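Local structure of putative lipoprotein YcdA (Bacillus subtilis subsp. subtilis str. 168, 4R4G) at residues D145-L150 with A224-I229; E233-A238 with T294-M299. The protein is of unknown function but is probably a membrane-attached lipoprotein, built from an Ig-like N-terminal domain and an alpha+beta C-terminal domain joined by a kinked helix. One frame throughout, in Å; residues are numbered along the deposited sequence.

Contact 1 (D145-L150 with A224-I229); sequences DSAKAL and AKTTSI
Ser-146 and Thr-226 meet through their hydroxyls, and a hydrogen bond between them joins helix 145-150 to strand 224-229. OG of Ser-146 lies 2.6 Å from OG1 of Thr-226, and either hydroxyl could be the donor. The serine torsion (chi1 45°) sets OG between its own backbone N and carbonyl carbon, on the flank of the helix that faces the strand. On Thr-226, OG1 stands beside the backbone N and CG2 anti to it (chi1 -53°), so that the hydroxyl and the methyl both border the serine oxygen. OG1 also lies 3.2 Å from the backbone N of Ala-147, the next residue along the helix.

The apolar part is built from small side chains. CB of Ala-147 points at the strand and sits 4.0 Å from CB of Ala-224, with OG1 of Thr-226 at 3.4 Å from the same Ala-147 methyl. One turn further on, Leu-150 adds a looser touch, its CD2 being 4.4 Å from the Ala-224 methyl. The leucine also packs on Val-236, Val-297 and Met-299 of the neighbouring strands. With alanines meeting here, the two axes come within 6.7 Å, and they run at 142° to each other, roughly antiparallel.

Charge stays on the far side of the helix, where NZ of Lys-148 makes a salt bridge to OD1 of Asp-145, 3.3 Å away, whose hydrogen bond is weak. The other carboxylate oxygen of Asp-145 is taken by Lys-142. OE1 of Gln-144, just before the helix, accepts a hydrogen bond from the backbone N of Thr-226.

The chemistry is that of a helix seated on a strand: two buried hydroxyls answer each other in part, beside small methyl groups, while the ions remain outside the interface.

Contact 2 (E233-A238 with T294-M299); sequences EAIVEA and TVEVKM
Met-299, Lys-298 and Ile-235 bury the most surface where strands 233-238 and 294-299 run antiparallel. Met-299, modelled as selenomethionine, forms a hydrogen-bonded pair with Ala-234. Its N donates to Ala-234 O at 3.0 Å, and its O accepts from Ala-234 N. Its side chain rises on the buried face, where CG lies 3.6 Å from CG2 of Val-236; helix 145-157 packs over this pair.

Lys-298 faces Ile-235 across a non-hydrogen-bonded pair on the other face. The two branches of Ile-235 divide the work. With CG2 anti to the backbone N and CG1 beside it (chi1 -61°), CD1 reaches Lys-298 CB at 3.8 Å, while CG2 meets Glu-296 OE2 at 3.7 Å. Further out, Lys-298 CD passes 3.4 Å from Glu-233 OE2, and NZ ends in a long salt bridge to Glu-233 OE1, 3.6 Å away. A leucine in place of Lys-298 would probably leave the Glu-233 carboxylate without this positive mate.

Between Val-236 and Val-297 the bond from Val-236 N to Val-297 O is nearly straight, at 173°. Alternating hydrogen-bonded and non-hydrogen-bonded pairs are those of a regular antiparallel sheet, here the C-terminal domain's, with Ala-234, Val-236, Ala-238, Val-295, Val-297 and Met-299 on its helix-covered face.

Following the chain from the N terminus, helix 145-157 comes first, and contact 1 closes a long, mainly helical loop where strand 221-230 comes back against that helix. The chain then turns directly into strand 233-244, which pairs with 221-230: Lys-225 O lies 2.7 Å from Glu-237 N, a probable hydrogen bond. From there a second excursion, through helices 248-260 and 268-283, returns as strand 293-301, and contact 2 closes it. The two loops lie in series and neither encloses the other. Strand 233-244 lies between 221-230 and 293-301 and pairs with both, while helix 145-157 lies across a face formed by all three.

Contact 1 (D145-L150 with A224-I229)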
ATOM      1  N   ASP A 145      -2.545  -0.349   6.276  1.00 67.99           N
ATOM      2  CA  ASP A 145      -2.537   1.031   6.785  1.00 68.28           C
ATOM      3  C   ASP A 145      -2.113   2.065   5.723  1.00 73.89           C
ATOM      4  O   ASP A 145      -2.709   3.153   5.673  1.00 75.60           O
ATOM      5  CB  ASP A 145      -1.610   1.168   8.005  1.00 70.46           C
ATOM      6  CG  ASP A 145      -2.227   0.801   9.347  1.00 77.58           C
ATOM      7  OD1 ASP A 145      -3.362   0.222   9.359  1.00 75.33           O
ATOM      8  OD2 ASP A 145      -1.575   1.066  10.389  1.00 87.26           O
ATOM      9  N   SER A 146      -1.083   1.735   4.891  1.00 68.00           N
ATOM     10  CA  SER A 146      -0.585   2.635   3.852  1.00 66.64           C
ATOM     11  C   SER A 146      -1.620   2.856   2.767  1.00 68.25           C
ATOM     12  O   SER A 146      -1.690   3.968   2.229  1.00 67.75           O
ATOM     13  CB  SER A 146       0.720   2.133   3.242  1.00 68.67           C
ATOM     14  OG  SER A 146       0.676   0.752   2.942  1.00 79.91           O
ATOM     15  N   ALA A 147      -2.419   1.803   2.439  1.00 62.61           N
ATOM     16  CA  ALA A 147      -3.470   1.882   1.419  1.00 60.23           C
ATOM     17  C   ALA A 147      -4.609   2.749   1.947  1.00 66.44           C
ATOM     18  O   ALA A 147      -5.146   3.574   1.201  1.00 67.00           O
ATOM     19  CB  ALA A 147      -3.964   0.497   1.038  1.00 59.45           C
ATOM     20  N   LYS A 148      -4.926   2.620   3.256  1.00 63.40           N
ATOM     21  CA  LYS A 148      -5.942   3.428   3.936  1.00 63.53           C
ATOM     22  C   LYS A 148      -5.519   4.899   3.782  1.00 67.93           C
ATOM     23  O   LYS A 148      -6.287   5.701   3.237  1.00 69.37           O
ATOM     24  CB  LYS A 148      -6.129   2.988   5.417  1.00 66.50           C
ATOM     25  CG  LYS A 148      -6.756   1.572   5.586  1.00 71.98           C
ATOM     26  CD  LYS A 148      -6.989   1.156   7.067  1.00 81.98           C
ATOM     27  CE  LYS A 148      -7.199  -0.343   7.275  1.00 92.79           C
ATOM     28  NZ  LYS A 148      -5.954  -1.062   7.744  1.00 98.26           N
ATOM     29  N   ALA A 149      -4.258   5.209   4.123  1.00 63.56           N
ATOM     30  CA  ALA A 149      -3.668   6.531   3.946  1.00 63.82           C
ATOM     31  C   ALA A 149      -3.706   6.994   2.469  1.00 67.37           C
ATOM     32  O   ALA A 149      -4.151   8.114   2.231  1.00 68.53           O
ATOM     33  CB  ALA A 149      -2.250   6.544   4.466  1.00 65.13           C
ATOM     34  N   LEU A 150      -3.325   6.145   1.482  1.00 63.23           N
ATOM     35  CA  LEU A 150      -3.385   6.549   0.064  1.00 62.83           C
ATOM     36  C   LEU A 150      -4.825   6.909  -0.355  1.00 71.02           C
ATOM     37  O   LEU A 150      -5.034   7.895  -1.067  1.00 72.33           O
ATOM     38  CB  LEU A 150      -2.809   5.499  -0.895  1.00 61.37           C
ATOM     39  CG  LEU A 150      -2.968   5.886  -2.370  1.00 66.50           C
ATOM     40  CD1 LEU A 150      -2.086   7.073  -2.740  1.00 67.52           C
ATOM     41  CD2 LEU A 150      -2.754   4.732  -3.286  1.00 69.11           C
ATOM     42  N   ALA A 224      -7.418   0.369  -3.474  1.00 64.23           N
ATOM     43  CA  ALA A 224      -6.025   0.494  -3.023  1.00 63.18           C
ATOM     44  C   ALA A 224      -5.587  -0.696  -2.156  1.00 69.48           C
ATOM     45  O   ALA A 224      -6.228  -1.024  -1.151  1.00 70.16           O
ATOM     46  CB  ALA A 224      -5.842   1.794  -2.252  1.00 63.85           C
ATOM     47  N   LYS A 225      -4.487  -1.343  -2.543  1.00 66.56           N
ATOM     48  CA  LYS A 225      -3.948  -2.463  -1.782  1.00 64.97           C
ATOM     49  C   LYS A 225      -2.474  -2.300  -1.576  1.00 66.54           C
ATOM     50  O   LYS A 225      -1.759  -2.104  -2.550  1.00 66.81           O
ATOM     51  CB  LYS A 225      -4.211  -3.804  -2.493  1.00 67.41           C
ATOM     52  CG  LYS A 225      -3.887  -4.989  -1.593  1.00 76.97           C
ATOM     53  CD  LYS A 225      -3.709  -6.311  -2.297  1.00 84.18           C
ATOM     54  CE  LYS A 225      -3.137  -7.274  -1.276  1.00 91.61           C
ATOM     55  NZ  LYS A 225      -3.079  -8.684  -1.749  1.00 94.73           N
ATOM     56  N   THR A 226      -2.010  -2.403  -0.326  1.00 62.03           N
ATOM     57  CA  THR A 226      -0.575  -2.429  -0.013  1.00 61.58           C
ATOM     58  C   THR A 226      -0.052  -3.807  -0.461  1.00 66.46           C
ATOM     59  O   THR A 226      -0.568  -4.840  -0.002  1.00 65.51           O
ATOM     60  CB  THR A 226      -0.322  -2.175   1.464  1.00 59.74           C
ATOM     61  OG1 THR A 226      -0.980  -0.964   1.834  1.00 57.61           O
ATOM     62  CG2 THR A 226       1.146  -2.073   1.773  1.00 57.44           C
ATOM     63  N   THR A 227       0.920  -3.818  -1.386  1.00 62.63           N
ATOM     64  CA  THR A 227       1.453  -5.057  -1.930  1.00 62.60           C
ATOM     65  C   THR A 227       2.788  -5.460  -1.253  1.00 70.10           C
ATOM     66  O   THR A 227       3.085  -6.657  -1.169  1.00 71.18           O
ATOM     67  CB  THR A 227       1.548  -4.961  -3.448  1.00 69.61           C
ATOM     68  OG1 THR A 227       2.301  -3.806  -3.838  1.00 72.07           O
ATOM     69  CG2 THR A 227       0.182  -4.919  -4.095  1.00 65.12           C
ATOM     70  N   SER A 228       3.564  -4.486  -0.738  1.00 68.02           N
ATOM     71  CA  SER A 228       4.833  -4.752  -0.045  1.00 68.50           C
ATOM     72  C   SER A 228       5.207  -3.634   0.895  1.00 73.73           C
ATOM     73  O   SER A 228       4.942  -2.476   0.605  1.00 74.65           O
ATOM     74  CB  SER A 228       5.972  -4.964  -1.037  1.00 72.20           C
ATOM     75  OG  SER A 228       6.030  -3.945  -2.019  1.00 80.21           O
ATOM     76  N   ILE A 229       5.788  -3.985   2.034  1.00 70.98           N
ATOM     77  CA  ILE A 229       6.312  -3.059   3.037  1.00 73.09           C
ATOM     78  C   ILE A 229       7.762  -3.425   3.241  1.00 83.72           C
ATOM     79  O   ILE A 229       8.098  -4.617   3.339  1.00 83.26           O
ATOM     80  CB  ILE A 229       5.542  -3.032   4.386  1.00 75.42           C
ATOM     81  CG1 ILE A 229       4.041  -2.801   4.180  1.00 74.41           C
ATOM     82  CG2 ILE A 229       6.164  -2.000   5.373  1.00 77.00           C
ATOM     83  CD1 ILE A 229       3.209  -3.468   5.158  1.00 78.68           C
TER

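Contact 2 (E233-A238 with T294-M299)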
ATOM      1  N   GLU A 233       9.033   2.370   4.169  1.00 88.37           N
ATOM      2  CA  GLU A 233       8.307   2.685   2.947  1.00 86.18           C
ATOM      3  C   GLU A 233       7.571   1.477   2.360  1.00 85.61           C
ATOM      4  O   GLU A 233       8.127   0.372   2.286  1.00 84.90           O
ATOM      5  CB  GLU A 233       9.195   3.386   1.886  1.00 89.45           C
ATOM      6  CG  GLU A 233      10.429   2.670   1.351  1.00103.42           C
ATOM      7  CD  GLU A 233      11.246   3.473   0.343  1.00128.70           C
ATOM      8  OE1 GLU A 233      11.510   4.676   0.589  1.00112.08           O
ATOM      9  OE2 GLU A 233      11.631   2.887  -0.695  1.00125.19           O
ATOM     10  N   ALA A 234       6.294   1.714   1.941  1.00 78.22           N
ATOM     11  CA  ALA A 234       5.402   0.707   1.351  1.00 74.50           C
ATOM     12  C   ALA A 234       5.093   0.973  -0.105  1.00 75.13           C
ATOM     13  O   ALA A 234       5.274   2.092  -0.584  1.00 75.75           O
ATOM     14  CB  ALA A 234       4.094   0.651   2.119  1.00 74.31           C
ATOM     15  N   ILE A 235       4.582  -0.064  -0.797  1.00 68.99           N
ATOM     16  CA  ILE A 235       4.108   0.001  -2.180  1.00 67.81           C
ATOM     17  C   ILE A 235       2.615  -0.296  -2.173  1.00 70.65           C
ATOM     18  O   ILE A 235       2.195  -1.393  -1.787  1.00 70.10           O
ATOM     19  CB  ILE A 235       4.882  -0.899  -3.196  1.00 70.66           C
ATOM     20  CG1 ILE A 235       6.368  -0.498  -3.289  1.00 72.55           C
ATOM     21  CG2 ILE A 235       4.203  -0.907  -4.595  1.00 70.43           C
ATOM     22  CD1 ILE A 235       6.664   0.992  -3.681  1.00 88.21           C
ATOM     23  N   VAL A 236       1.820   0.702  -2.585  1.00 66.45           N
ATOM     24  CA  VAL A 236       0.378   0.611  -2.681  1.00 64.11           C
ATOM     25  C   VAL A 236       0.032   0.513  -4.153  1.00 69.94           C
ATOM     26  O   VAL A 236       0.487   1.321  -4.972  1.00 71.79           O
ATOM     27  CB  VAL A 236      -0.354   1.773  -1.979  1.00 67.23           C
ATOM     28  CG1 VAL A 236      -1.866   1.541  -1.999  1.00 67.37           C
ATOM     29  CG2 VAL A 236       0.128   1.958  -0.548  1.00 66.81           C
ATOM     30  N   GLU A 237      -0.733  -0.509  -4.487  1.00 66.03           N
ATOM     31  CA  GLU A 237      -1.201  -0.791  -5.829  1.00 67.07           C
ATOM     32  C   GLU A 237      -2.598  -0.193  -5.949  1.00 70.99           C
ATOM     33  O   GLU A 237      -3.540  -0.658  -5.299  1.00 71.24           O
ATOM     34  CB  GLU A 237      -1.184  -2.310  -6.035  1.00 68.98           C
ATOM     35  CG  GLU A 237      -1.363  -2.799  -7.455  1.00 83.82           C
ATOM     36  CD  GLU A 237      -0.735  -4.155  -7.725  1.00112.00           C
ATOM     37  OE1 GLU A 237       0.485  -4.317  -7.473  1.00111.18           O
ATOM     38  OE2 GLU A 237      -1.461  -5.048  -8.220  1.00106.13           O
ATOM     39  N   ALA A 238      -2.714   0.900  -6.705  1.00 66.58           N
ATOM     40  CA  ALA A 238      -3.988   1.591  -6.893  1.00 64.47           C
ATOM     41  C   ALA A 238      -4.617   1.177  -8.203  1.00 65.82           C
ATOM     42  O   ALA A 238      -4.011   1.349  -9.261  1.00 65.54           O
ATOM     43  CB  ALA A 238      -3.778   3.086  -6.853  1.00 64.92           C
ATOM     44  N   THR A 294      -3.723   0.261 -13.271  1.00 78.29           N
ATOM     45  CA  THR A 294      -3.123  -0.034 -11.982  1.00 76.05           C
ATOM     46  C   THR A 294      -1.832   0.769 -11.875  1.00 78.94           C
ATOM     47  O   THR A 294      -1.007   0.737 -12.789  1.00 80.87           O
ATOM     48  CB  THR A 294      -2.946  -1.530 -11.814  1.00 82.52           C
ATOM     49  OG1 THR A 294      -4.175  -2.174 -12.170  1.00 86.47           O
ATOM     50  CG2 THR A 294      -2.589  -1.898 -10.403  1.00 75.96           C
ATOM     51  N   VAL A 295      -1.695   1.554 -10.812  1.00 72.25           N
ATOM     52  CA  VAL A 295      -0.523   2.408 -10.622  1.00 71.43           C
ATOM     53  C   VAL A 295       0.115   2.028  -9.322  1.00 75.43           C
ATOM     54  O   VAL A 295      -0.588   1.871  -8.330  1.00 74.76           O
ATOM     55  CB  VAL A 295      -0.877   3.929 -10.668  1.00 73.75           C
ATOM     56  CG1 VAL A 295       0.350   4.801 -10.411  1.00 74.32           C
ATOM     57  CG2 VAL A 295      -1.506   4.307 -11.995  1.00 74.26           C
ATOM     58  N   GLU A 296       1.433   1.872  -9.311  1.00 73.98           N
ATOM     59  CA  GLU A 296       2.140   1.580  -8.071  1.00 74.10           C
ATOM     60  C   GLU A 296       2.595   2.898  -7.509  1.00 78.62           C
ATOM     61  O   GLU A 296       3.091   3.749  -8.249  1.00 80.25           O
ATOM     62  CB  GLU A 296       3.303   0.599  -8.272  1.00 76.88           C
ATOM     63  CG  GLU A 296       2.849  -0.846  -8.368  1.00 89.85           C
ATOM     64  CD  GLU A 296       3.945  -1.892  -8.356  1.00116.51           C
ATOM     65  OE1 GLU A 296       4.942  -1.722  -9.099  1.00 99.07           O
ATOM     66  OE2 GLU A 296       3.775  -2.915  -7.649  1.00119.97           O
ATOM     67  N   VAL A 297       2.329   3.106  -6.229  1.00 74.14           N
ATOM     68  CA  VAL A 297       2.609   4.357  -5.538  1.00 74.58           C
ATOM     69  C   VAL A 297       3.366   4.032  -4.261  1.00 78.58           C
ATOM     70  O   VAL A 297       2.968   3.131  -3.521  1.00 78.41           O
ATOM     71  CB  VAL A 297       1.261   5.110  -5.278  1.00 77.76           C
ATOM     72  CG1 VAL A 297       1.348   6.084  -4.111  1.00 77.93           C
ATOM     73  CG2 VAL A 297       0.773   5.818  -6.534  1.00 77.80           C
ATOM     74  N   LYS A 298       4.449   4.760  -4.003  1.00 74.99           N
ATOM     75  CA  LYS A 298       5.258   4.576  -2.811  1.00 74.44           C
ATOM     76  C   LYS A 298       4.808   5.538  -1.709  1.00 76.94           C
ATOM     77  O   LYS A 298       4.697   6.751  -1.928  1.00 78.04           O
ATOM     78  CB  LYS A 298       6.753   4.765  -3.144  1.00 79.06           C
ATOM     79  CG  LYS A 298       7.742   4.381  -2.037  1.00 93.70           C
ATOM     80  CD  LYS A 298       9.214   4.572  -2.458  1.00105.35           C
ATOM     81  CE  LYS A 298       9.674   6.019  -2.475  1.00110.56           C
ATOM     82  NZ  LYS A 298      11.145   6.136  -2.627  1.00113.30           N
HETATM   83  N   MSE A 299       4.529   4.969  -0.534  1.00 71.43           N
HETATM   84  CA  MSE A 299       4.168   5.681   0.695  1.00 70.45           C
HETATM   85  C   MSE A 299       5.358   5.652   1.629  1.00 79.10           C
HETATM   86  O   MSE A 299       6.152   4.710   1.566  1.00 78.43           O
HETATM   87  CB  MSE A 299       2.957   5.029   1.395  1.00 70.02           C
HETATM   88  CG  MSE A 299       1.685   4.955   0.564  1.00 73.38           C
HETATM   89 SE   MSE A 299       0.983   6.668   0.069  0.75 79.51          SE
HETATM   90  CE  MSE A 299       0.271   7.306   1.785  1.00 77.54           C
TER